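Local coordinates for uncharacterized protein (Bacillus subtilis, PDB 5DQV) that acts as a metal-dependent nucleotide pyrophosphohydrolase of the HD-domain family, at residues A[58-63]-A[97-102]. Residues are numbered along the deposited sequence; the frame is centred on the assembly and turned at random. Where two conformers were deposited one is given.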
ATOM      1  N   GLU A  58      17.995  -0.482  22.307  1.00 20.45           N
ATOM      2  CA  GLU A  58      17.904   0.668  21.401  1.00 20.45           C
ATOM      3  C   GLU A  58      18.998   0.644  20.330  1.00 19.46           C
ATOM      4  O   GLU A  58      18.721   0.940  19.169  1.00 20.42           O
ATOM      5  CB  GLU A  58      17.951   1.959  22.163  1.00 22.15           C
ATOM      6  CG  GLU A  58      17.614   3.141  21.331  1.00 23.39           C
ATOM      7  CD  GLU A  58      17.608   4.409  22.115  1.00 30.57           C
ATOM      8  OE1 GLU A  58      17.900   4.408  23.351  1.00 34.26           O
ATOM      9  OE2 GLU A  58      17.385   5.430  21.458  1.00 31.93           O
ATOM     10  N   THR A  59      20.225   0.367  20.736  1.00 19.74           N
ATOM     11  CA  THR A  59      21.350   0.254  19.829  1.00 21.06           C
ATOM     12  C   THR A  59      21.168  -0.819  18.785  1.00 21.03           C
ATOM     13  O   THR A  59      21.307  -0.534  17.582  1.00 22.31           O
ATOM     14  CB  THR A  59      22.685   0.074  20.572  1.00 22.37           C
ATOM     15  OG1 THR A  59      22.857   1.170  21.468  1.00 24.91           O
ATOM     16  CG2 THR A  59      23.827   0.040  19.571  1.00 22.68           C
ATOM     17  N   ALA A  60      20.773  -2.021  19.215  1.00 20.07           N
ATOM     18  CA  ALA A  60      20.457  -3.084  18.269  1.00 19.62           C
ATOM     19  C   ALA A  60      19.330  -2.745  17.328  1.00 18.97           C
ATOM     20  O   ALA A  60      19.403  -2.989  16.108  1.00 18.92           O
ATOM     21  CB  ALA A  60      20.175  -4.421  19.023  1.00 19.85           C
ATOM     22  N   ALA A  61      18.299  -2.110  17.861  1.00 18.76           N
ATOM     23  CA  ALA A  61      17.174  -1.704  17.012  1.00 19.30           C
ATOM     24  C   ALA A  61      17.670  -0.738  15.968  1.00 19.20           C
ATOM     25  O   ALA A  61      17.333  -0.843  14.795  1.00 20.51           O
ATOM     26  CB  ALA A  61      16.057  -1.067  17.858  1.00 18.21           C
ATOM     27  N   LEU A  62      18.492   0.215  16.401  1.00 20.34           N
ATOM     28  CA  LEU A  62      18.960   1.261  15.462  1.00 20.39           C
ATOM     29  C   LEU A  62      19.798   0.662  14.339  1.00 20.58           C
ATOM     30  O   LEU A  62      19.672   1.087  13.202  1.00 21.25           O
ATOM     31  CB  LEU A  62      19.707   2.331  16.196  1.00 20.26           C
ATOM     32  CG  LEU A  62      18.840   3.268  17.052  1.00 20.53           C
ATOM     33  CD1 LEU A  62      19.739   4.116  17.966  1.00 20.68           C
ATOM     34  CD2 LEU A  62      17.909   4.158  16.125  1.00 21.99           C
ATOM     35  N   VAL A  63      20.640  -0.335  14.636  1.00 21.00           N
ATOM     36  CA  VAL A  63      21.546  -0.884  13.592  1.00 21.52           C
ATOM     37  C   VAL A  63      21.077  -2.180  12.976  1.00 23.71           C
ATOM     38  O   VAL A  63      21.771  -2.718  12.105  1.00 24.53           O
ATOM     39  CB  VAL A  63      23.013  -1.019  14.111  1.00 21.70           C
ATOM     40  CG1 VAL A  63      23.517   0.374  14.654  1.00 20.78           C
ATOM     41  CG2 VAL A  63      23.106  -2.140  15.226  1.00 19.00           C
ATOM     42  N   ASP A  97      29.795  -6.358  21.311  1.00 26.35           N
ATOM     43  CA  ASP A  97      29.688  -7.777  20.974  1.00 27.68           C
ATOM     44  C   ASP A  97      28.215  -8.259  21.084  1.00 27.42           C
ATOM     45  O   ASP A  97      27.738  -9.036  20.220  1.00 25.98           O
ATOM     46  CB  ASP A  97      30.567  -8.628  21.942  1.00 30.96           C
ATOM     47  CG  ASP A  97      32.018  -8.665  21.558  1.00 34.30           C
ATOM     48  OD1 ASP A  97      32.366  -8.163  20.485  1.00 33.62           O
ATOM     49  OD2 ASP A  97      32.839  -9.207  22.339  1.00 41.52           O
ATOM     50  N   ARG A  98      27.509  -7.820  22.147  1.00 26.22           N
ATOM     51  CA  ARG A  98      26.113  -8.206  22.378  0.50 27.01           C
ATOM     52  C   ARG A  98      25.256  -7.731  21.208  1.00 25.12           C
ATOM     53  O   ARG A  98      24.385  -8.450  20.738  1.00 25.75           O
ATOM     54  CB  ARG A  98      25.554  -7.598  23.688  0.50 28.09           C
ATOM     55  CG  ARG A  98      25.997  -8.253  24.984  0.50 30.47           C
ATOM     56  CD  ARG A  98      25.520  -7.483  26.243  0.50 30.55           C
ATOM     57  NE  ARG A  98      24.090  -7.651  26.533  0.50 30.40           N
ATOM     58  CZ  ARG A  98      23.431  -7.030  27.518  0.50 32.29           C
ATOM     59  NH1 ARG A  98      24.063  -6.207  28.359  0.50 32.91           N
ATOM     60  NH2 ARG A  98      22.127  -7.258  27.692  0.50 32.27           N
ATOM     61  N   VAL A  99      25.492  -6.489  20.777  1.00 22.14           N
ATOM     62  CA  VAL A  99      24.737  -5.902  19.696  1.00 20.70           C
ATOM     63  C   VAL A  99      24.999  -6.694  18.404  1.00 21.68           C
ATOM     64  O   VAL A  99      24.048  -7.106  17.728  1.00 21.50           O
ATOM     65  CB  VAL A  99      25.060  -4.430  19.513  1.00 19.56           C
ATOM     66  CG1 VAL A  99      24.533  -3.943  18.144  1.00 18.84           C
ATOM     67  CG2 VAL A  99      24.415  -3.647  20.687  1.00 19.86           C
ATOM     68  N   ILE A 100      26.260  -7.050  18.150  1.00 21.21           N
ATOM     69  CA  ILE A 100      26.608  -7.816  16.955  1.00 22.28           C
ATOM     70  C   ILE A 100      25.940  -9.198  16.982  1.00 24.03           C
ATOM     71  O   ILE A 100      25.372  -9.641  15.957  1.00 25.13           O
ATOM     72  CB  ILE A 100      28.160  -7.835  16.763  1.00 23.30           C
ATOM     73  CG1 ILE A 100      28.688  -6.442  16.417  1.00 22.18           C
ATOM     74  CG2 ILE A 100      28.665  -8.937  15.735  1.00 23.70           C
ATOM     75  CD1 ILE A 100      27.992  -5.719  15.218  1.00 20.65           C
ATOM     76  N   HIS A 101      25.955  -9.863  18.134  1.00 26.00           N
ATOM     77  CA  HIS A 101      25.356 -11.177  18.261  0.50 29.69           C
ATOM     78  C   HIS A 101      23.854 -11.126  17.946  1.00 29.16           C
ATOM     79  O   HIS A 101      23.318 -12.047  17.352  1.00 30.77           O
ATOM     80  CB  HIS A 101      25.608 -11.785  19.649  0.50 32.36           C
ATOM     81  CG  HIS A 101      27.000 -12.321  19.853  0.50 36.60           C
ATOM     82  ND1 HIS A 101      27.560 -13.292  19.044  0.50 42.78           N
ATOM     83  CD2 HIS A 101      27.912 -12.077  20.826  0.50 38.99           C
ATOM     84  CE1 HIS A 101      28.773 -13.585  19.485  0.50 42.35           C
ATOM     85  NE2 HIS A 101      29.013 -12.857  20.562  0.50 41.28           N
ATOM     86  N   ILE A 102      23.181 -10.034  18.324  1.00 26.52           N
ATOM     87  CA  ILE A 102      21.761  -9.878  18.007  1.00 27.00           C
ATOM     88  C   ILE A 102      21.580  -9.765  16.499  1.00 27.35           C
ATOM     89  O   ILE A 102      20.830 -10.549  15.897  1.00 29.34           O
ATOM     90  CB  ILE A 102      21.131  -8.622  18.690  1.00 25.48           C
ATOM     91  CG1 ILE A 102      21.070  -8.818  20.208  1.00 26.27           C
ATOM     92  CG2 ILE A 102      19.685  -8.371  18.137  1.00 26.08           C
ATOM     93  CD1 ILE A 102      20.703  -7.514  21.012  1.00 25.58           C
TER
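Two helices of the all-helical HD domain pack here through aliphatic side chains and the methyl of Thr59. Thr59, Ala60 and Val63 meet Val99, and Ala60 also meets Ile102. The axes of segments 58-63 and 97-102 come within 9.4 Å and cross at -47°. Ala60 and Val99 have the nearest CA atoms, 5.3 Å apart. Val99 touches three residues, using both methyls. Val99 CG1 lies anti to the backbone N (chi1 165°) and reaches Val63 CG2 at 3.7 Å. It also rests near Ala60 CA. The other methyl, Val99 CG2, meets Thr59 CG2 at 3.9 Å, and the two side chains cross at about a right angle. Thr59 OG1 hydrogen-bonds back to the carbonyl of Phe55 in the same helix. One turn on from Val99, Ile102 CD1 lies 3.7 Å from Ala60 CB. Leu86 of helix 79-88 touches both Thr59 and Val99, and Trp19 of helix 8-24 touches Val63. All five touching residues are buried. Helix 54-63 ends just before His64 and Asp65, which bind nickel with His35 and Asp130. The Val63 side chain is about 11 Å from the nickel. The contact is thus apolar helix packing behind the H...HD...D metal site characteristic of HD-domain hydrolases.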